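Esterase TesA (Pseudomonas aeruginosa, PDB 4JGG) hydrolyses carboxylic esters, most actively Tween detergents and short-chain p-nitrophenyl esters, and shows weak thioesterase activity towards palmitoyl-coenzyme A. Local coordinates at residues 42-56 against 186-198. Sequence-based numbering, arbitrary orientation.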
ATOM      1  N   GLY A  42       1.687  -5.108 -13.427  1.00 14.52           N
ATOM      2  CA  GLY A  42       1.221  -4.465 -12.214  1.00 14.74           C
ATOM      3  C   GLY A  42       2.170  -3.404 -11.712  1.00 13.25           C
ATOM      4  O   GLY A  42       3.362  -3.386 -12.051  1.00 15.57           O
ATOM      5  N   TRP A  43       1.645  -2.512 -10.882  1.00 14.49           N
ATOM      6  CA  TRP A  43       2.410  -1.354 -10.449  1.00 12.39           C
ATOM      7  C   TRP A  43       3.740  -1.710  -9.765  1.00 14.24           C
ATOM      8  O   TRP A  43       4.749  -1.037  -9.973  1.00 14.93           O
ATOM      9  CB  TRP A  43       1.537  -0.403  -9.615  1.00 14.15           C
ATOM     10  CG  TRP A  43       1.527  -0.635  -8.134  1.00 11.89           C
ATOM     11  CD1 TRP A  43       0.577  -1.290  -7.414  1.00 12.18           C
ATOM     12  CD2 TRP A  43       2.504  -0.172  -7.193  1.00 13.05           C
ATOM     13  NE1 TRP A  43       0.902  -1.273  -6.072  1.00 12.15           N
ATOM     14  CE2 TRP A  43       2.084  -0.598  -5.913  1.00 10.56           C
ATOM     15  CE3 TRP A  43       3.686   0.561  -7.306  1.00 11.59           C
ATOM     16  CZ2 TRP A  43       2.812  -0.315  -4.757  1.00 11.34           C
ATOM     17  CZ3 TRP A  43       4.410   0.836  -6.161  1.00 11.42           C
ATOM     18  CH2 TRP A  43       3.977   0.393  -4.905  1.00 16.66           C
ATOM     19  N   VAL A  44       3.766  -2.778  -8.978  1.00 11.52           N
ATOM     20  CA  VAL A  44       5.005  -3.156  -8.289  1.00 11.55           C
ATOM     21  C   VAL A  44       6.067  -3.616  -9.287  1.00  9.98           C
ATOM     22  O   VAL A  44       7.238  -3.263  -9.173  1.00 12.91           O
ATOM     23  CB  VAL A  44       4.772  -4.259  -7.235  1.00 10.72           C
ATOM     24  CG1 VAL A  44       6.088  -4.853  -6.812  1.00 10.58           C
ATOM     25  CG2 VAL A  44       4.026  -3.704  -6.023  1.00 10.36           C
ATOM     26  N   ALA A  45       5.633  -4.392 -10.272  1.00 12.64           N
ATOM     27  CA  ALA A  45       6.466  -4.792 -11.397  1.00 13.62           C
ATOM     28  C   ALA A  45       7.021  -3.586 -12.127  1.00 15.39           C
ATOM     29  O   ALA A  45       8.168  -3.592 -12.575  1.00 12.77           O
ATOM     30  CB  ALA A  45       5.663  -5.651 -12.357  1.00 13.71           C
ATOM     31  N   LEU A  46       6.200  -2.547 -12.271  1.00 11.97           N
ATOM     32  CA  LEU A  46       6.646  -1.338 -12.940  1.00 11.83           C
ATOM     33  C   LEU A  46       7.629  -0.575 -12.057  1.00 13.47           C
ATOM     34  O   LEU A  46       8.513   0.136 -12.560  1.00 15.01           O
ATOM     35  CB  LEU A  46       5.453  -0.431 -13.273  1.00 12.03           C
ATOM     36  CG  LEU A  46       4.312  -0.999 -14.118  1.00 11.37           C
ATOM     37  CD1 LEU A  46       3.299   0.111 -14.398  1.00 12.95           C
ATOM     38  CD2 LEU A  46       4.818  -1.597 -15.400  1.00 17.16           C
ATOM     39  N   LEU A  47       7.444  -0.691 -10.743  1.00 11.31           N
ATOM     40  CA  LEU A  47       8.351  -0.079  -9.786  1.00 11.29           C
ATOM     41  C   LEU A  47       9.742  -0.673  -9.980  1.00 13.54           C
ATOM     42  O   LEU A  47      10.739   0.053 -10.064  1.00 12.28           O
ATOM     43  CB  LEU A  47       7.868  -0.320  -8.349  1.00 10.88           C
ATOM     44  CG  LEU A  47       8.830   0.109  -7.232  1.00 13.33           C
ATOM     45  CD1 LEU A  47       9.217   1.572  -7.380  1.00 12.60           C
ATOM     46  CD2 LEU A  47       8.264  -0.156  -5.828  1.00  9.52           C
ATOM     47  N   GLN A  48       9.804  -1.999 -10.068  1.00 12.75           N
ATOM     48  CA  GLN A  48      11.096  -2.674 -10.178  1.00 14.75           C
ATOM     49  C   GLN A  48      11.800  -2.268 -11.465  1.00 16.55           C
ATOM     50  O   GLN A  48      13.008  -2.085 -11.488  1.00 15.73           O
ATOM     51  CB  GLN A  48      10.945  -4.197 -10.108  1.00 16.19           C
ATOM     52  CG  GLN A  48      12.264  -4.953 -10.262  1.00 16.67           C
ATOM     53  CD  GLN A  48      13.238  -4.709  -9.111  1.00 20.30           C
ATOM     54  OE1 GLN A  48      13.408  -5.565  -8.231  1.00 19.57           O
ATOM     55  NE2 GLN A  48      13.892  -3.545  -9.118  1.00 17.14           N
ATOM     56  N   LYS A  49      11.033  -2.122 -12.536  1.00 16.55           N
ATOM     57  CA  LYS A  49      11.604  -1.752 -13.812  1.00 15.38           C
ATOM     58  C   LYS A  49      12.093  -0.299 -13.817  1.00 18.74           C
ATOM     59  O   LYS A  49      13.079   0.029 -14.477  1.00 19.66           O
ATOM     60  CB  LYS A  49      10.594  -1.984 -14.929  1.00 16.14           C
ATOM     61  CG  LYS A  49      10.909  -1.232 -16.196  1.00 18.41           C
ATOM     62  CD  LYS A  49      10.341  -1.943 -17.409  1.00 20.95           C
ATOM     63  CE  LYS A  49      10.681  -1.194 -18.689  1.00 29.48           C
ATOM     64  NZ  LYS A  49      12.147  -1.219 -18.980  1.00 27.93           N
ATOM     65  N   ARG A  50      11.412   0.568 -13.080  1.00 15.12           N
ATOM     66  CA  ARG A  50      11.842   1.957 -12.978  1.00 15.66           C
ATOM     67  C   ARG A  50      13.078   2.084 -12.102  1.00 16.95           C
ATOM     68  O   ARG A  50      13.912   2.947 -12.326  1.00 16.81           O
ATOM     69  CB  ARG A  50      10.731   2.870 -12.440  1.00 13.70           C
ATOM     70  CG  ARG A  50      11.223   4.309 -12.250  1.00 15.87           C
ATOM     71  CD  ARG A  50      10.110   5.269 -11.880  1.00 15.84           C
ATOM     72  NE  ARG A  50       9.142   5.470 -12.955  1.00 12.55           N
ATOM     73  CZ  ARG A  50       8.082   6.266 -12.846  1.00 13.29           C
ATOM     74  NH1 ARG A  50       7.871   6.945 -11.720  1.00 11.03           N
ATOM     75  NH2 ARG A  50       7.241   6.392 -13.861  1.00 13.69           N
ATOM     76  N   LEU A  51      13.196   1.223 -11.100  1.00 15.71           N
ATOM     77  CA  LEU A  51      14.371   1.249 -10.253  1.00 14.90           C
ATOM     78  C   LEU A  51      15.566   0.820 -11.091  1.00 19.28           C
ATOM     79  O   LEU A  51      16.628   1.424 -11.032  1.00 18.93           O
ATOM     80  CB  LEU A  51      14.199   0.315  -9.057  1.00 14.56           C
ATOM     81  CG  LEU A  51      13.225   0.776  -7.972  1.00 13.85           C
ATOM     82  CD1 LEU A  51      13.046  -0.305  -6.896  1.00 13.00           C
ATOM     83  CD2 LEU A  51      13.692   2.089  -7.366  1.00 14.79           C
ATOM     84  N   ALA A  52      15.374  -0.230 -11.883  1.00 18.52           N
ATOM     85  CA  ALA A  52      16.419  -0.718 -12.767  1.00 18.81           C
ATOM     86  C   ALA A  52      16.823   0.360 -13.768  1.00 18.18           C
ATOM     87  O   ALA A  52      18.005   0.633 -13.943  1.00 19.58           O
ATOM     88  CB  ALA A  52      15.955  -1.958 -13.488  1.00 20.09           C
ATOM     89  N   ASP A  53      15.837   0.982 -14.411  1.00 16.93           N
ATOM     90  CA  ASP A  53      16.121   1.965 -15.451  1.00 19.94           C
ATOM     91  C   ASP A  53      16.855   3.192 -14.942  1.00 24.90           C
ATOM     92  O   ASP A  53      17.755   3.707 -15.607  1.00 24.06           O
ATOM     93  CB  ASP A  53      14.844   2.403 -16.160  1.00 21.21           C
ATOM     94  CG  ASP A  53      14.270   1.320 -17.023  1.00 21.09           C
ATOM     95  OD1 ASP A  53      14.986   0.332 -17.286  1.00 19.47           O
ATOM     96  OD2 ASP A  53      13.101   1.458 -17.438  1.00 22.05           O
ATOM     97  N   GLU A  54      16.459   3.683 -13.776  1.00 21.50           N
ATOM     98  CA  GLU A  54      17.065   4.908 -13.275  1.00 22.12           C
ATOM     99  C   GLU A  54      18.316   4.613 -12.458  1.00 21.33           C
ATOM    100  O   GLU A  54      18.826   5.468 -11.737  1.00 22.84           O
ATOM    101  CB  GLU A  54      16.042   5.720 -12.488  1.00 18.26           C
ATOM    102  CG  GLU A  54      14.774   5.957 -13.280  1.00 22.15           C
ATOM    103  CD  GLU A  54      13.956   7.102 -12.743  1.00 17.64           C
ATOM    104  OE1 GLU A  54      14.399   7.722 -11.756  1.00 19.43           O
ATOM    105  OE2 GLU A  54      12.870   7.370 -13.302  1.00 20.14           O
ATOM    106  N   GLY A  55      18.807   3.386 -12.579  1.00 22.98           N
ATOM    107  CA  GLY A  55      20.064   3.007 -11.963  1.00 23.60           C
ATOM    108  C   GLY A  55      20.024   2.946 -10.454  1.00 24.36           C
ATOM    109  O   GLY A  55      21.003   3.271  -9.796  1.00 24.00           O
ATOM    110  N   TYR A  56      18.885   2.535  -9.900  1.00 20.77           N
ATOM    111  CA  TYR A  56      18.795   2.253  -8.474  1.00 20.13           C
ATOM    112  C   TYR A  56      19.044   0.775  -8.269  1.00 18.82           C
ATOM    113  O   TYR A  56      18.757  -0.032  -9.150  1.00 22.21           O
ATOM    114  CB  TYR A  56      17.425   2.632  -7.923  1.00 21.43           C
ATOM    115  CG  TYR A  56      17.265   4.097  -7.629  1.00 18.57           C
ATOM    116  CD1 TYR A  56      16.584   4.926  -8.502  1.00 21.31           C
ATOM    117  CD2 TYR A  56      17.781   4.652  -6.466  1.00 18.27           C
ATOM    118  CE1 TYR A  56      16.416   6.265  -8.230  1.00 18.32           C
ATOM    119  CE2 TYR A  56      17.625   6.000  -6.186  1.00 22.46           C
ATOM    120  CZ  TYR A  56      16.947   6.800  -7.075  1.00 19.84           C
ATOM    121  OH  TYR A  56      16.781   8.146  -6.812  1.00 27.22           O
ATOM    122  N   GLN A 186      -2.278   1.099 -13.844  1.00 15.79           N
ATOM    123  CA  GLN A 186      -1.030   0.679 -13.190  1.00 14.65           C
ATOM    124  C   GLN A 186       0.084   1.727 -13.245  1.00 13.86           C
ATOM    125  O   GLN A 186       0.760   1.975 -12.234  1.00 11.09           O
ATOM    126  CB  GLN A 186      -0.556  -0.689 -13.705  1.00 12.38           C
ATOM    127  CG  GLN A 186      -1.578  -1.825 -13.559  1.00 15.37           C
ATOM    128  CD  GLN A 186      -2.068  -2.009 -12.131  1.00 13.71           C
ATOM    129  OE1 GLN A 186      -1.284  -2.244 -11.217  1.00 13.06           O
ATOM    130  NE2 GLN A 186      -3.373  -1.899 -11.938  1.00 16.08           N
ATOM    131  N   PRO A 187       0.284   2.354 -14.423  1.00 16.23           N
ATOM    132  CA  PRO A 187       1.218   3.482 -14.487  1.00 11.89           C
ATOM    133  C   PRO A 187       0.899   4.562 -13.467  1.00 12.26           C
ATOM    134  O   PRO A 187       1.811   5.020 -12.782  1.00 10.30           O
ATOM    135  CB  PRO A 187       1.022   4.002 -15.910  1.00 11.66           C
ATOM    136  CG  PRO A 187       0.719   2.793 -16.690  1.00 13.71           C
ATOM    137  CD  PRO A 187      -0.130   1.925 -15.773  1.00 15.85           C
ATOM    138  N   ARG A 188      -0.377   4.941 -13.350  1.00 12.97           N
ATOM    139  CA  ARG A 188      -0.776   6.004 -12.433  1.00 14.19           C
ATOM    140  C   ARG A 188      -0.534   5.630 -10.973  1.00 12.07           C
ATOM    141  O   ARG A 188      -0.045   6.444 -10.196  1.00 12.22           O
ATOM    142  CB  ARG A 188      -2.245   6.390 -12.623  1.00 12.19           C
ATOM    143  CG  ARG A 188      -2.670   7.533 -11.707  1.00 13.59           C
ATOM    144  CD  ARG A 188      -2.015   8.835 -12.141  1.00 14.56           C
ATOM    145  NE  ARG A 188      -2.038   9.878 -11.119  1.00 14.07           N
ATOM    146  CZ  ARG A 188      -2.914  10.878 -11.089  1.00 13.54           C
ATOM    147  NH1 ARG A 188      -3.858  10.963 -12.011  1.00  9.33           N
ATOM    148  NH2 ARG A 188      -2.852  11.784 -10.127  1.00 14.24           N
ATOM    149  N   LEU A 189      -0.905   4.410 -10.593  1.00 14.08           N
ATOM    150  CA  LEU A 189      -0.513   3.893  -9.276  1.00 13.16           C
ATOM    151  C   LEU A 189       0.979   4.130  -9.027  1.00 11.19           C
ATOM    152  O   LEU A 189       1.355   4.662  -7.986  1.00 12.07           O
ATOM    153  CB  LEU A 189      -0.883   2.409  -9.129  1.00  9.85           C
ATOM    154  CG  LEU A 189      -2.396   2.152  -9.146  1.00 14.10           C
ATOM    155  CD1 LEU A 189      -2.739   0.651  -9.022  1.00 11.00           C
ATOM    156  CD2 LEU A 189      -3.073   2.952  -8.031  1.00  9.87           C
ATOM    157  N   LEU A 190       1.835   3.750  -9.978  1.00 15.09           N
ATOM    158  CA  LEU A 190       3.280   3.957  -9.812  1.00 11.46           C
ATOM    159  C   LEU A 190       3.639   5.431  -9.704  1.00 12.73           C
ATOM    160  O   LEU A 190       4.457   5.814  -8.862  1.00 12.27           O
ATOM    161  CB  LEU A 190       4.086   3.291 -10.938  1.00 12.21           C
ATOM    162  CG  LEU A 190       5.595   3.573 -10.988  1.00 14.63           C
ATOM    163  CD1 LEU A 190       6.336   3.052  -9.761  1.00 14.37           C
ATOM    164  CD2 LEU A 190       6.174   2.971 -12.259  1.00 12.10           C
ATOM    165  N   GLU A 191       3.040   6.250 -10.565  1.00 11.94           N
ATOM    166  CA  GLU A 191       3.195   7.699 -10.468  1.00 12.80           C
ATOM    167  C   GLU A 191       2.870   8.195  -9.060  1.00 13.53           C
ATOM    168  O   GLU A 191       3.550   9.069  -8.521  1.00 13.95           O
ATOM    169  CB  GLU A 191       2.312   8.421 -11.496  1.00 14.93           C
ATOM    170  CG  GLU A 191       2.160   9.918 -11.219  1.00 17.21           C
ATOM    171  CD  GLU A 191       1.436  10.692 -12.326  1.00 17.36           C
ATOM    172  OE1 GLU A 191       1.193  10.141 -13.424  1.00 14.56           O
ATOM    173  OE2 GLU A 191       1.101  11.865 -12.082  1.00 17.33           O
ATOM    174  N   ASN A 192       1.830   7.634  -8.454  1.00 12.83           N
ATOM    175  CA  ASN A 192       1.391   8.134  -7.157  1.00 13.18           C
ATOM    176  C   ASN A 192       2.328   7.806  -6.005  1.00 15.11           C
ATOM    177  O   ASN A 192       2.312   8.484  -4.978  1.00 14.27           O
ATOM    178  CB  ASN A 192      -0.044   7.683  -6.854  1.00 14.27           C
ATOM    179  CG  ASN A 192      -1.055   8.407  -7.706  1.00 15.57           C
ATOM    180  OD1 ASN A 192      -0.726   9.418  -8.319  1.00 16.31           O
ATOM    181  ND2 ASN A 192      -2.280   7.902  -7.757  1.00 15.85           N
ATOM    182  N   VAL A 193       3.147   6.769  -6.176  1.00 11.93           N
ATOM    183  CA  VAL A 193       4.048   6.345  -5.115  1.00 12.32           C
ATOM    184  C   VAL A 193       5.438   6.942  -5.307  1.00 11.72           C
ATOM    185  O   VAL A 193       6.056   7.387  -4.353  1.00 14.12           O
ATOM    186  CB  VAL A 193       4.174   4.792  -5.049  1.00 11.12           C
ATOM    187  CG1 VAL A 193       5.031   4.366  -3.868  1.00 15.34           C
ATOM    188  CG2 VAL A 193       2.811   4.137  -4.980  1.00  9.51           C
ATOM    189  N   TRP A 194       5.912   6.958  -6.548  1.00 13.12           N
ATOM    190  CA  TRP A 194       7.322   7.276  -6.839  1.00 11.24           C
ATOM    191  C   TRP A 194       7.846   8.531  -6.144  1.00 12.24           C
ATOM    192  O   TRP A 194       8.887   8.481  -5.490  1.00 18.02           O
ATOM    193  CB  TRP A 194       7.573   7.316  -8.353  1.00 12.94           C
ATOM    194  CG  TRP A 194       9.024   7.524  -8.753  1.00 14.03           C
ATOM    195  CD1 TRP A 194       9.564   8.629  -9.362  1.00 11.97           C
ATOM    196  CD2 TRP A 194      10.102   6.595  -8.594  1.00 11.56           C
ATOM    197  NE1 TRP A 194      10.904   8.444  -9.580  1.00 16.49           N
ATOM    198  CE2 TRP A 194      11.266   7.204  -9.113  1.00 16.31           C
ATOM    199  CE3 TRP A 194      10.202   5.306  -8.055  1.00 16.92           C
ATOM    200  CZ2 TRP A 194      12.509   6.572  -9.116  1.00 15.68           C
ATOM    201  CZ3 TRP A 194      11.446   4.679  -8.053  1.00 13.88           C
ATOM    202  CH2 TRP A 194      12.576   5.311  -8.580  1.00 15.98           C
ATOM    203  N   PRO A 195       7.140   9.662  -6.278  1.00 14.24           N
ATOM    204  CA  PRO A 195       7.603  10.925  -5.684  1.00 17.48           C
ATOM    205  C   PRO A 195       7.867  10.827  -4.191  1.00 14.81           C
ATOM    206  O   PRO A 195       8.812  11.432  -3.693  1.00 17.31           O
ATOM    207  CB  PRO A 195       6.420  11.874  -5.915  1.00 19.30           C
ATOM    208  CG  PRO A 195       5.752  11.350  -7.130  1.00 18.30           C
ATOM    209  CD  PRO A 195       5.931   9.848  -7.094  1.00 15.87           C
ATOM    210  N   THR A 196       7.016  10.096  -3.483  1.00 14.31           N
ATOM    211  CA  THR A 196       7.117   9.990  -2.035  1.00 16.48           C
ATOM    212  C   THR A 196       8.149   8.921  -1.674  1.00 14.45           C
ATOM    213  O   THR A 196       8.796   8.997  -0.631  1.00 13.99           O
ATOM    214  CB  THR A 196       5.721   9.714  -1.392  1.00 16.59           C
ATOM    215  OG1 THR A 196       4.849  10.819  -1.673  1.00 17.88           O
ATOM    216  CG2 THR A 196       5.819   9.555   0.108  1.00 16.81           C
ATOM    217  N   LEU A 197       8.317   7.946  -2.562  1.00 12.61           N
ATOM    218  CA  LEU A 197       9.311   6.878  -2.366  1.00 13.77           C
ATOM    219  C   LEU A 197      10.736   7.330  -2.666  1.00 17.01           C
ATOM    220  O   LEU A 197      11.677   7.038  -1.915  1.00 17.01           O
ATOM    221  CB  LEU A 197       8.980   5.686  -3.269  1.00 16.10           C
ATOM    222  CG  LEU A 197      10.058   4.605  -3.388  1.00 14.75           C
ATOM    223  CD1 LEU A 197      10.326   3.970  -2.032  1.00 17.72           C
ATOM    224  CD2 LEU A 197       9.672   3.555  -4.428  1.00 12.19           C
ATOM    225  N   LYS A 198      10.887   8.024  -3.786  1.00 15.35           N
ATOM    226  CA  LYS A 198      12.198   8.411  -4.305  1.00 14.76           C
ATOM    227  C   LYS A 198      13.176   8.919  -3.240  1.00 18.74           C
ATOM    228  O   LYS A 198      14.301   8.438  -3.169  1.00 22.23           O
ATOM    229  CB  LYS A 198      12.033   9.444  -5.419  1.00 18.34           C
ATOM    230  CG  LYS A 198      13.312   9.735  -6.188  1.00 19.67           C
ATOM    231  CD  LYS A 198      13.022  10.620  -7.377  1.00 19.25           C
ATOM    232  CE  LYS A 198      14.261  10.841  -8.228  1.00 23.72           C
ATOM    233  NZ  LYS A 198      13.998  11.903  -9.247  1.00 24.83           N
TER
HETATM  234  O   HOH W   1      16.679   9.428  -4.237  1.00 25.51           O
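Trp43 and Gln186 face each other where helices 43-53 and 186-197 draw together at their N-terminal ends, the axes crossing at -60° with a closest approach of 8.7 Å. The Trp43 backbone N donates to Gln186 OE1 at 3.0 Å, meeting a lone pair in the carbonyl plane, although the bond is far from straight, with an N-H...O angle of 138°. A bend at chi2 carries the Gln186 amide there, and Gln186 NE2 bonds to Ala182 O, so both ends of the amide are used. The Trp43 side chain is a knob among Gln186, Leu189, Leu190 and Val193; Val193 CG2 makes a CH-pi contact over its six-membered ring, while Trp43 NE1 is hydrogen-bonded to Ser32 OG. The reciprocal knob is Leu190, held among Trp43, Leu46, Leu47 and Arg50, its CD2 3.6 Å from Leu46 CB.

Farther along, Arg50 bends at chi3 (-67°) and lays CD over the Trp194 ring, 3.5 Å from Trp194 CD2. Arg50 CZ lies 4.5 Å from the centroid of the Trp194 five-membered ring, over the face, a cation-pi contact in which NH1 comes closest, 3.2 Å from Trp194 CG; the guanidinium is nearly perpendicular to the indole, with Leu190 CD2 over one face of the guanidinium. Leu51 CD2 abuts the indole edge, 3.5 Å from Trp194 CZ3, and Leu47 CD1 meets Leu197 CD2 tip to tip at 3.6 Å. A water joins Tyr56 OH to Lys198 O beyond the Schellman motif at Gly55.

Leu47 and Leu51 also touch Leu24 of strand 23-28, and Val193 touches Leu126 and Leu128 of strand 124-128: this is reciprocal knobs-into-holes packing of two helices against the parallel sheet of the SGNH-hydrolase alpha/beta/alpha fold.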